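Side-chain contacts in tubulin-like protein CetZ1 (Haloferax volcanii, PDB 4B46), which shapes archaeal cells as a tubulin-like GTPase and is essential for forming the rod-shaped cells needed for efficient swimming: residues D84-Q87 / G88-S92; N269-T272 / S273-K277; G281-T284 / L285-I289. All coordinates share one frame; numbering follows the deposited sequence.

Contact 1 of 3, residues D84-Q87 / G88-S92; sequences DEVQ and GAIDS
Gln87 and Asp91, one helical turn apart, make the side-chain hydrogen bond of this contact. Gln87 NE2 donates to Asp91 OD1 at 2.8 Å with an N-H...O angle of 156°. Asp91 OD1 lies close to the plane of the Gln87 amide, yet the N-H meets it from above the carboxylate plane, the two groups being turned 60° against each other. CG of Gln87 stands opposite the backbone N (chi1 -170°), and a bend at chi2 then carries the amide forward over the next turn, the Gln87 and Ile90 side chains crossing at about a right angle. OE1 is hydrogen-bonded to His122 and NE2 also to Tyr127 OH, which probably fixes the amide's flip.

Backbone bonds run beneath. Gly88 N reaches Asp84 O, Ile90 N reaches Val86 O at 3.0 Å, and Asp91 N reaches Gln87 O at 2.8 Å, while the bond from Ala89 N to Glu85 O is weak at 3.5 Å.

The apolar pair is Val86 and Ile90, lying alongside each other and pointing the same way, with Val86 CG1 3.9 Å from Ile90 CD1. Leu119 and Leu123 of helix 111-126 meet this ridge. With Val86 and Ile90 turned inward and Gln87 on the flank, this is the C-terminal part of an amphipathic helix, packed on a neighbouring helix of the Rossmann-like GTPase domain of the tubulin/FtsZ family.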
ATOM      1  N   ASP A  84      -0.083   2.500  23.721  1.00 22.62           N
ATOM      2  CA  ASP A  84      -0.440   1.289  24.447  1.00 30.17           C
ATOM      3  C   ASP A  84      -1.877   0.859  24.168  1.00 29.27           C
ATOM      4  O   ASP A  84      -2.192  -0.323  24.256  1.00 27.24           O
ATOM      5  CB  ASP A  84      -0.184   1.448  25.951  1.00 39.72           C
ATOM      6  CG  ASP A  84       1.304   1.431  26.293  1.00 48.91           C
ATOM      7  OD1 ASP A  84       2.070   0.748  25.580  1.00 51.12           O
ATOM      8  OD2 ASP A  84       1.715   2.104  27.262  1.00 52.12           O
ATOM      9  N   GLU A  85      -2.746   1.806  23.821  1.00 28.89           N
ATOM     10  CA  GLU A  85      -4.107   1.457  23.407  1.00 28.02           C
ATOM     11  C   GLU A  85      -4.063   0.654  22.116  1.00 26.63           C
ATOM     12  O   GLU A  85      -4.783  -0.332  21.945  1.00 27.20           O
ATOM     13  CB  GLU A  85      -4.961   2.705  23.186  1.00 21.83           C
ATOM     14  CG  GLU A  85      -5.388   3.407  24.449  1.00 29.97           C
ATOM     15  CD  GLU A  85      -6.457   4.448  24.181  1.00 38.60           C
ATOM     16  OE1 GLU A  85      -6.122   5.542  23.676  1.00 30.91           O
ATOM     17  OE2 GLU A  85      -7.639   4.173  24.468  1.00 50.05           O
ATOM     18  N   VAL A  86      -3.220   1.102  21.196  1.00 24.10           N
ATOM     19  CA  VAL A  86      -3.062   0.417  19.930  1.00 20.61           C
ATOM     20  C   VAL A  86      -2.460  -0.965  20.175  1.00 23.75           C
ATOM     21  O   VAL A  86      -2.954  -1.969  19.655  1.00 25.10           O
ATOM     22  CB  VAL A  86      -2.178   1.216  18.970  1.00 18.14           C
ATOM     23  CG1 VAL A  86      -2.108   0.509  17.612  1.00 18.71           C
ATOM     24  CG2 VAL A  86      -2.721   2.632  18.822  1.00 18.63           C
ATOM     25  N   GLN A  87      -1.413  -1.012  20.995  1.00 22.16           N
ATOM     26  CA  GLN A  87      -0.730  -2.268  21.302  1.00 23.18           C
ATOM     27  C   GLN A  87      -1.669  -3.259  21.980  1.00 25.82           C
ATOM     28  O   GLN A  87      -1.548  -4.474  21.790  1.00 26.22           O
ATOM     29  CB  GLN A  87       0.509  -2.030  22.171  1.00 22.13           C
ATOM     30  CG  GLN A  87       1.399  -3.269  22.321  1.00 23.32           C
ATOM     31  CD  GLN A  87       1.801  -3.866  20.974  1.00 24.34           C
ATOM     32  OE1 GLN A  87       2.157  -3.145  20.035  1.00 23.08           O
ATOM     33  NE2 GLN A  87       1.721  -5.187  20.869  1.00 24.29           N
ATOM     34  N   GLY A  88      -2.602  -2.733  22.765  1.00 25.51           N
ATOM     35  CA  GLY A  88      -3.622  -3.546  23.394  1.00 25.96           C
ATOM     36  C   GLY A  88      -4.350  -4.389  22.367  1.00 29.16           C
ATOM     37  O   GLY A  88      -4.517  -5.592  22.551  1.00 29.91           O
ATOM     38  N   ALA A  89      -4.758  -3.755  21.271  1.00 29.02           N
ATOM     39  CA  ALA A  89      -5.442  -4.439  20.168  1.00 30.61           C
ATOM     40  C   ALA A  89      -4.535  -5.367  19.367  1.00 34.24           C
ATOM     41  O   ALA A  89      -4.968  -6.421  18.903  1.00 39.14           O
ATOM     42  CB  ALA A  89      -6.058  -3.428  19.237  1.00 27.26           C
ATOM     43  N   ILE A  90      -3.293  -4.946  19.163  1.00 27.32           N
ATOM     44  CA  ILE A  90      -2.323  -5.751  18.440  1.00 25.13           C
ATOM     45  C   ILE A  90      -1.989  -7.030  19.223  1.00 31.39           C
ATOM     46  O   ILE A  90      -1.683  -8.072  18.634  1.00 32.75           O
ATOM     47  CB  ILE A  90      -1.051  -4.934  18.133  1.00 27.74           C
ATOM     48  CG1 ILE A  90      -1.394  -3.763  17.210  1.00 30.89           C
ATOM     49  CG2 ILE A  90       0.014  -5.794  17.473  1.00 31.20           C
ATOM     50  CD1 ILE A  90      -0.244  -2.830  16.967  1.00 31.89           C
ATOM     51  N   ASP A  91      -2.089  -6.961  20.549  1.00 27.20           N
ATOM     52  CA  ASP A  91      -1.811  -8.121  21.391  1.00 31.11           C
ATOM     53  C   ASP A  91      -2.762  -9.299  21.163  1.00 35.97           C
ATOM     54  O   ASP A  91      -2.510 -10.407  21.640  1.00 38.41           O
ATOM     55  CB  ASP A  91      -1.825  -7.728  22.869  1.00 32.07           C
ATOM     56  CG  ASP A  91      -0.571  -6.986  23.291  1.00 33.02           C
ATOM     57  OD1 ASP A  91       0.444  -7.067  22.570  1.00 38.58           O
ATOM     58  OD2 ASP A  91      -0.605  -6.326  24.350  1.00 37.95           O
ATOM     59  N   SER A  92      -3.852  -9.062  20.442  1.00 40.73           N
ATOM     60  CA  SER A  92      -4.816 -10.118  20.148  1.00 45.60           C
ATOM     61  C   SER A  92      -4.528 -10.771  18.793  1.00 48.19           C
ATOM     62  O   SER A  92      -5.041 -11.848  18.485  1.00 54.57           O
ATOM     63  CB  SER A  92      -6.242  -9.569  20.194  1.00 53.25           C
ATOM     64  OG  SER A  92      -6.504  -8.952  21.446  1.00 60.52           O
TER

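Contact 2 of 3, residues N269-T272 / S273-K277; sequences NRIT and SLVRK
Thr272, Ser273 and Arg276 are joined through one water on the flank of their helix. The water accepts from Arg276 NH2 at 2.7 Å, meeting the guanidinium at its edge and in its plane, and it is also hydrogen-bonded to Thr272 OG1 at 2.8 Å and to Ser273 OG at 3.0 Å. Arg276 runs beside Thr272 and bends at chi3 (-61°), which folds the guanidinium back along the helix; Ser273 CA lies 3.8 Å above the guanidinium plane, toward the rim, and Thr272 O also faces the flat group. With a leucine in place of this arginine, the water would lose its charged donor and would probably be held by the two hydroxyls alone.

The backbone bonds are regular: Ser273 N, Leu274 N, Val275 N and Arg276 N donate to the carbonyls of Asn269, Arg270, Ile271 and Thr272, the last at 3.0 Å and nearly straight (165°).

Apolar contact is lighter, with Ile271 CG2 4.3 Å from Val275 CG2. These two residues face Leu299 and Leu297 of strand 294-301, Leu274 rests on strand 228-237, and on the water-bearing flank Thr272 and Arg276 touch Arg313 and Trp317 of helix 308-322, which Val275 also meets at Ile318.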
ATOM      1  N   ASN A 269       2.234 -14.853 -25.578  1.00 35.89           N
ATOM      2  CA  ASN A 269       2.023 -13.488 -26.063  1.00 33.67           C
ATOM      3  C   ASN A 269       1.039 -12.666 -25.220  1.00 34.95           C
ATOM      4  O   ASN A 269       1.223 -11.463 -25.033  1.00 29.53           O
ATOM      5  CB  ASN A 269       1.577 -13.497 -27.527  1.00 32.00           C
ATOM      6  CG  ASN A 269       2.625 -14.084 -28.448  1.00 44.50           C
ATOM      7  OD1 ASN A 269       3.813 -14.097 -28.127  1.00 47.19           O
ATOM      8  ND2 ASN A 269       2.190 -14.577 -29.604  1.00 45.31           N
ATOM      9  N   ARG A 270      -0.012 -13.312 -24.727  1.00 38.15           N
ATOM     10  CA  ARG A 270      -0.976 -12.637 -23.865  1.00 38.45           C
ATOM     11  C   ARG A 270      -0.294 -12.167 -22.581  1.00 34.58           C
ATOM     12  O   ARG A 270      -0.524 -11.053 -22.104  1.00 31.06           O
ATOM     13  CB  ARG A 270      -2.132 -13.582 -23.530  1.00 48.15           C
ATOM     14  CG  ARG A 270      -3.242 -12.948 -22.705  1.00 59.82           C
ATOM     15  CD  ARG A 270      -3.950 -13.970 -21.829  1.00 67.41           C
ATOM     16  NE  ARG A 270      -2.993 -14.708 -21.011  1.00 72.47           N
ATOM     17  CZ  ARG A 270      -2.640 -15.970 -21.230  1.00 73.77           C
ATOM     18  NH1 ARG A 270      -3.179 -16.648 -22.235  1.00 76.15           N
ATOM     19  NH2 ARG A 270      -1.752 -16.556 -20.441  1.00 74.06           N
ATOM     20  N   ILE A 271       0.551 -13.029 -22.028  1.00 26.90           N
ATOM     21  CA  ILE A 271       1.291 -12.710 -20.820  1.00 30.23           C
ATOM     22  C   ILE A 271       2.267 -11.565 -21.040  1.00 30.19           C
ATOM     23  O   ILE A 271       2.314 -10.626 -20.250  1.00 25.63           O
ATOM     24  CB  ILE A 271       2.060 -13.932 -20.292  1.00 26.75           C
ATOM     25  CG1 ILE A 271       1.092 -14.933 -19.663  1.00 32.41           C
ATOM     26  CG2 ILE A 271       3.111 -13.505 -19.273  1.00 22.81           C
ATOM     27  CD1 ILE A 271       1.768 -16.200 -19.151  1.00 33.37           C
ATOM     28  N   THR A 272       3.053 -11.639 -22.109  1.00 27.72           N
ATOM     29  CA  THR A 272       4.040 -10.596 -22.341  1.00 26.00           C
ATOM     30  C   THR A 272       3.360  -9.257 -22.614  1.00 26.09           C
ATOM     31  O   THR A 272       3.886  -8.205 -22.250  1.00 22.97           O
ATOM     32  CB  THR A 272       5.014 -10.954 -23.476  1.00 23.30           C
ATOM     33  OG1 THR A 272       4.280 -11.252 -24.669  1.00 29.47           O
ATOM     34  CG2 THR A 272       5.835 -12.156 -23.090  1.00 25.02           C
ATOM     35  N   SER A 273       2.185  -9.306 -23.241  1.00 30.62           N
ATOM     36  CA  SER A 273       1.375  -8.105 -23.465  1.00 28.28           C
ATOM     37  C   SER A 273       0.893  -7.457 -22.168  1.00 27.57           C
ATOM     38  O   SER A 273       0.971  -6.239 -22.016  1.00 24.73           O
ATOM     39  CB  SER A 273       0.179  -8.413 -24.372  1.00 31.85           C
ATOM     40  OG  SER A 273       0.595  -8.531 -25.721  1.00 46.80           O
ATOM     41  N   LEU A 274       0.375  -8.264 -21.244  1.00 27.74           N
ATOM     42  CA  LEU A 274      -0.026  -7.751 -19.937  1.00 22.38           C
ATOM     43  C   LEU A 274       1.157  -7.129 -19.200  1.00 23.65           C
ATOM     44  O   LEU A 274       1.012  -6.102 -18.535  1.00 23.38           O
ATOM     45  CB  LEU A 274      -0.611  -8.862 -19.069  1.00 27.55           C
ATOM     46  CG  LEU A 274      -2.076  -9.255 -19.207  1.00 31.45           C
ATOM     47  CD1 LEU A 274      -2.392 -10.269 -18.125  1.00 36.84           C
ATOM     48  CD2 LEU A 274      -3.005  -8.040 -19.105  1.00 27.06           C
ATOM     49  N   VAL A 275       2.316  -7.771 -19.314  1.00 21.63           N
ATOM     50  CA  VAL A 275       3.536  -7.287 -18.683  1.00 18.72           C
ATOM     51  C   VAL A 275       3.867  -5.889 -19.204  1.00 17.65           C
ATOM     52  O   VAL A 275       4.108  -4.962 -18.424  1.00 22.55           O
ATOM     53  CB  VAL A 275       4.725  -8.262 -18.920  1.00 24.19           C
ATOM     54  CG1 VAL A 275       6.029  -7.652 -18.458  1.00 16.18           C
ATOM     55  CG2 VAL A 275       4.489  -9.583 -18.196  1.00 20.68           C
ATOM     56  N   ARG A 276       3.857  -5.736 -20.523  1.00 17.36           N
ATOM     57  CA  ARG A 276       4.075  -4.425 -21.135  1.00 23.25           C
ATOM     58  C   ARG A 276       3.034  -3.388 -20.705  1.00 19.81           C
ATOM     59  O   ARG A 276       3.387  -2.259 -20.365  1.00 21.88           O
ATOM     60  CB  ARG A 276       4.144  -4.530 -22.662  1.00 25.17           C
ATOM     61  CG  ARG A 276       5.335  -5.358 -23.155  1.00 32.72           C
ATOM     62  CD  ARG A 276       5.630  -5.130 -24.646  1.00 36.16           C
ATOM     63  NE  ARG A 276       4.506  -5.514 -25.495  1.00 34.55           N
ATOM     64  CZ  ARG A 276       4.265  -6.761 -25.882  1.00 38.02           C
ATOM     65  NH1 ARG A 276       5.074  -7.737 -25.498  1.00 38.02           N
ATOM     66  NH2 ARG A 276       3.219  -7.033 -26.648  1.00 41.55           N
ATOM     67  N   LYS A 277       1.761  -3.773 -20.708  1.00 21.57           N
ATOM     68  CA  LYS A 277       0.684  -2.852 -20.339  1.00 25.66           C
ATOM     69  C   LYS A 277       0.819  -2.388 -18.900  1.00 22.25           C
ATOM     70  O   LYS A 277       0.562  -1.218 -18.584  1.00 19.47           O
ATOM     71  CB  LYS A 277      -0.684  -3.497 -20.549  1.00 26.38           C
ATOM     72  CG  LYS A 277      -1.088  -3.607 -22.001  1.00 34.58           C
ATOM     73  CD  LYS A 277      -2.184  -4.640 -22.188  1.00 38.34           C
ATOM     74  CE  LYS A 277      -2.426  -4.933 -23.659  1.00 47.35           C
ATOM     75  NZ  LYS A 277      -3.398  -6.045 -23.819  1.00 54.98           N
TER
HETATM   76  O   HOH W   1       3.140  -9.728 -26.779  1.00 39.45           O

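Contact 3 of 3, residues G281-T284 / L285-I289; sequences GRLT and LPCEI
The pyrrolidine ring of Pro286 meets residues 281-284 at one corner: its CD lies 3.8 Å from Thr284 O and 3.9 Å from Leu283 O, while Ala171 touches the ring from elsewhere in the fold. Two flat groups pair nearby, the guanidinium of Arg282 making a cation-pi contact with Trp172, whose NE1 donates to Leu283 O.

Leu283 carries the apolar part. Its CG is set opposite the carbonyl carbon (chi1 -54°), and the extended branch brings CD1 across the turn to Cys287 SG at 4.0 Å and to Ile289 CG2 at 3.9 Å, the leucine and isoleucine side chains crossing at about a right angle. Closer to the backbone, Leu283 CB comes within 3.4 Å of Leu285 O.

The curve belongs to the connection between helix 265-280 and strand 294-301 of the tubulin-like C-terminal domain, and it folds back on itself against the central sheet.

Thr284 and Leu285 turn polar atoms to that sheet. Thr284 OG1, placed between its backbone N and carbonyl carbon (chi1 59°), is hydrogen-bonded to Val166 O and Val231 N, on adjacent strands 163-168 and 228-237. Leu285 O is taken by Thr230 OG1, and the Leu285 side chain packs on Val166 and Val228.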
ATOM      1  N   GLY A 281       1.683   1.351 -18.183  1.00 20.10           N
ATOM      2  CA  GLY A 281       0.427   1.951 -17.773  1.00 23.28           C
ATOM      3  C   GLY A 281       0.610   2.847 -16.562  1.00 22.31           C
ATOM      4  O   GLY A 281       1.733   3.072 -16.110  1.00 18.58           O
ATOM      5  N   ARG A 282      -0.497   3.346 -16.029  1.00 20.82           N
ATOM      6  CA  ARG A 282      -0.460   4.200 -14.846  1.00 19.58           C
ATOM      7  C   ARG A 282      -0.004   3.410 -13.611  1.00 17.30           C
ATOM      8  O   ARG A 282      -0.555   2.360 -13.282  1.00 18.92           O
ATOM      9  CB  ARG A 282      -1.825   4.838 -14.612  1.00 20.85           C
ATOM     10  CG  ARG A 282      -1.850   5.889 -13.497  1.00 27.28           C
ATOM     11  CD  ARG A 282      -3.228   6.498 -13.383  1.00 32.57           C
ATOM     12  NE  ARG A 282      -3.525   7.330 -14.543  1.00 38.65           N
ATOM     13  CZ  ARG A 282      -4.707   7.381 -15.138  1.00 48.56           C
ATOM     14  NH1 ARG A 282      -5.706   6.638 -14.676  1.00 54.04           N
ATOM     15  NH2 ARG A 282      -4.889   8.169 -16.196  1.00 42.97           N
ATOM     16  N   LEU A 283       1.026   3.925 -12.951  1.00 16.63           N
ATOM     17  CA  LEU A 283       1.554   3.330 -11.728  1.00 17.57           C
ATOM     18  C   LEU A 283       0.867   3.907 -10.491  1.00 18.25           C
ATOM     19  O   LEU A 283       0.326   5.002 -10.542  1.00 13.95           O
ATOM     20  CB  LEU A 283       3.049   3.612 -11.643  1.00 18.91           C
ATOM     21  CG  LEU A 283       3.833   3.183 -12.888  1.00 20.65           C
ATOM     22  CD1 LEU A 283       5.304   3.431 -12.647  1.00 18.78           C
ATOM     23  CD2 LEU A 283       3.574   1.708 -13.221  1.00 15.31           C
ATOM     24  N   THR A 284       0.901   3.171  -9.383  1.00 16.67           N
ATOM     25  CA  THR A 284       0.338   3.672  -8.128  1.00 18.45           C
ATOM     26  C   THR A 284       1.014   4.996  -7.776  1.00 18.84           C
ATOM     27  O   THR A 284       0.344   5.977  -7.432  1.00 14.30           O
ATOM     28  CB  THR A 284       0.465   2.628  -6.979  1.00 16.12           C
ATOM     29  OG1 THR A 284       1.841   2.287  -6.762  1.00 15.17           O
ATOM     30  CG2 THR A 284      -0.320   1.361  -7.321  1.00 11.60           C
ATOM     31  N   LEU A 285       2.342   5.021  -7.903  1.00 15.13           N
ATOM     32  CA  LEU A 285       3.126   6.252  -7.864  1.00 14.24           C
ATOM     33  C   LEU A 285       3.825   6.454  -9.204  1.00 17.36           C
ATOM     34  O   LEU A 285       4.735   5.710  -9.539  1.00 13.32           O
ATOM     35  CB  LEU A 285       4.181   6.209  -6.743  1.00 14.37           C
ATOM     36  CG  LEU A 285       5.195   7.370  -6.734  1.00 15.30           C
ATOM     37  CD1 LEU A 285       4.524   8.742  -6.471  1.00 17.26           C
ATOM     38  CD2 LEU A 285       6.309   7.113  -5.724  1.00 15.87           C
ATOM     39  N   PRO A 286       3.398   7.463  -9.984  1.00 19.58           N
ATOM     40  CA  PRO A 286       4.052   7.683 -11.283  1.00 18.75           C
ATOM     41  C   PRO A 286       5.535   8.009 -11.128  1.00 20.99           C
ATOM     42  O   PRO A 286       5.930   8.713 -10.189  1.00 21.19           O
ATOM     43  CB  PRO A 286       3.292   8.884 -11.869  1.00 19.77           C
ATOM     44  CG  PRO A 286       1.965   8.827 -11.227  1.00 18.39           C
ATOM     45  CD  PRO A 286       2.213   8.314  -9.809  1.00 19.03           C
ATOM     46  N   CYS A 287       6.344   7.463 -12.031  1.00 17.23           N
ATOM     47  CA  CYS A 287       7.782   7.690 -12.048  1.00 18.65           C
ATOM     48  C   CYS A 287       8.358   7.066 -13.310  1.00 20.77           C
ATOM     49  O   CYS A 287       7.656   6.380 -14.046  1.00 26.24           O
ATOM     50  CB  CYS A 287       8.446   7.068 -10.812  1.00 21.04           C
ATOM     51  SG  CYS A 287       8.270   5.269 -10.663  1.00 24.31           S
ATOM     52  N   GLU A 288       9.632   7.307 -13.576  1.00 19.07           N
ATOM     53  CA  GLU A 288      10.303   6.567 -14.628  1.00 15.17           C
ATOM     54  C   GLU A 288      10.765   5.262 -14.003  1.00 23.27           C
ATOM     55  O   GLU A 288      11.289   5.262 -12.897  1.00 24.93           O
ATOM     56  CB  GLU A 288      11.475   7.359 -15.190  1.00 22.24           C
ATOM     57  CG  GLU A 288      11.018   8.467 -16.137  1.00 27.20           C
ATOM     58  CD  GLU A 288      12.116   9.447 -16.476  1.00 37.79           C
ATOM     59  OE1 GLU A 288      12.392  10.343 -15.644  1.00 36.72           O
ATOM     60  OE2 GLU A 288      12.685   9.332 -17.583  1.00 35.46           O
ATOM     61  N   ILE A 289      10.526   4.152 -14.690  1.00 23.28           N
ATOM     62  CA  ILE A 289      10.791   2.839 -14.114  1.00 20.78           C
ATOM     63  C   ILE A 289      12.266   2.476 -14.254  1.00 22.08           C
ATOM     64  O   ILE A 289      12.761   1.586 -13.567  1.00 22.38           O
ATOM     65  CB  ILE A 289       9.875   1.747 -14.723  1.00 24.74           C
ATOM     66  CG1 ILE A 289      10.228   1.490 -16.188  1.00 23.99           C
ATOM     67  CG2 ILE A 289       8.403   2.153 -14.580  1.00 22.05           C
ATOM     68  CD1 ILE A 289       9.363   0.429 -16.845  1.00 24.81           C
TER

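Contacts 1 and 2 are both helical and partly buried, each with an apolar side turned to the protein and exposed residues on its polar side, but they lie on opposite sides of the chain's centre, about 44 Å apart between centres, in the GTPase and C-terminal domains respectively. A direct amide-carboxylate hydrogen bond serves the first flank, a water bridge the second. Contact 3 follows contact 2 in sequence, their centres about 17 Å apart, and lies closer to the middle of the chain; none of its touching residues is fully exposed. Lacking helical bonds, it relies on van der Waals contact within the turn and on hydrogen bonds to the sheet. Contacts 2 and 3 share strand 228-237 and helix 308-322 as neighbours.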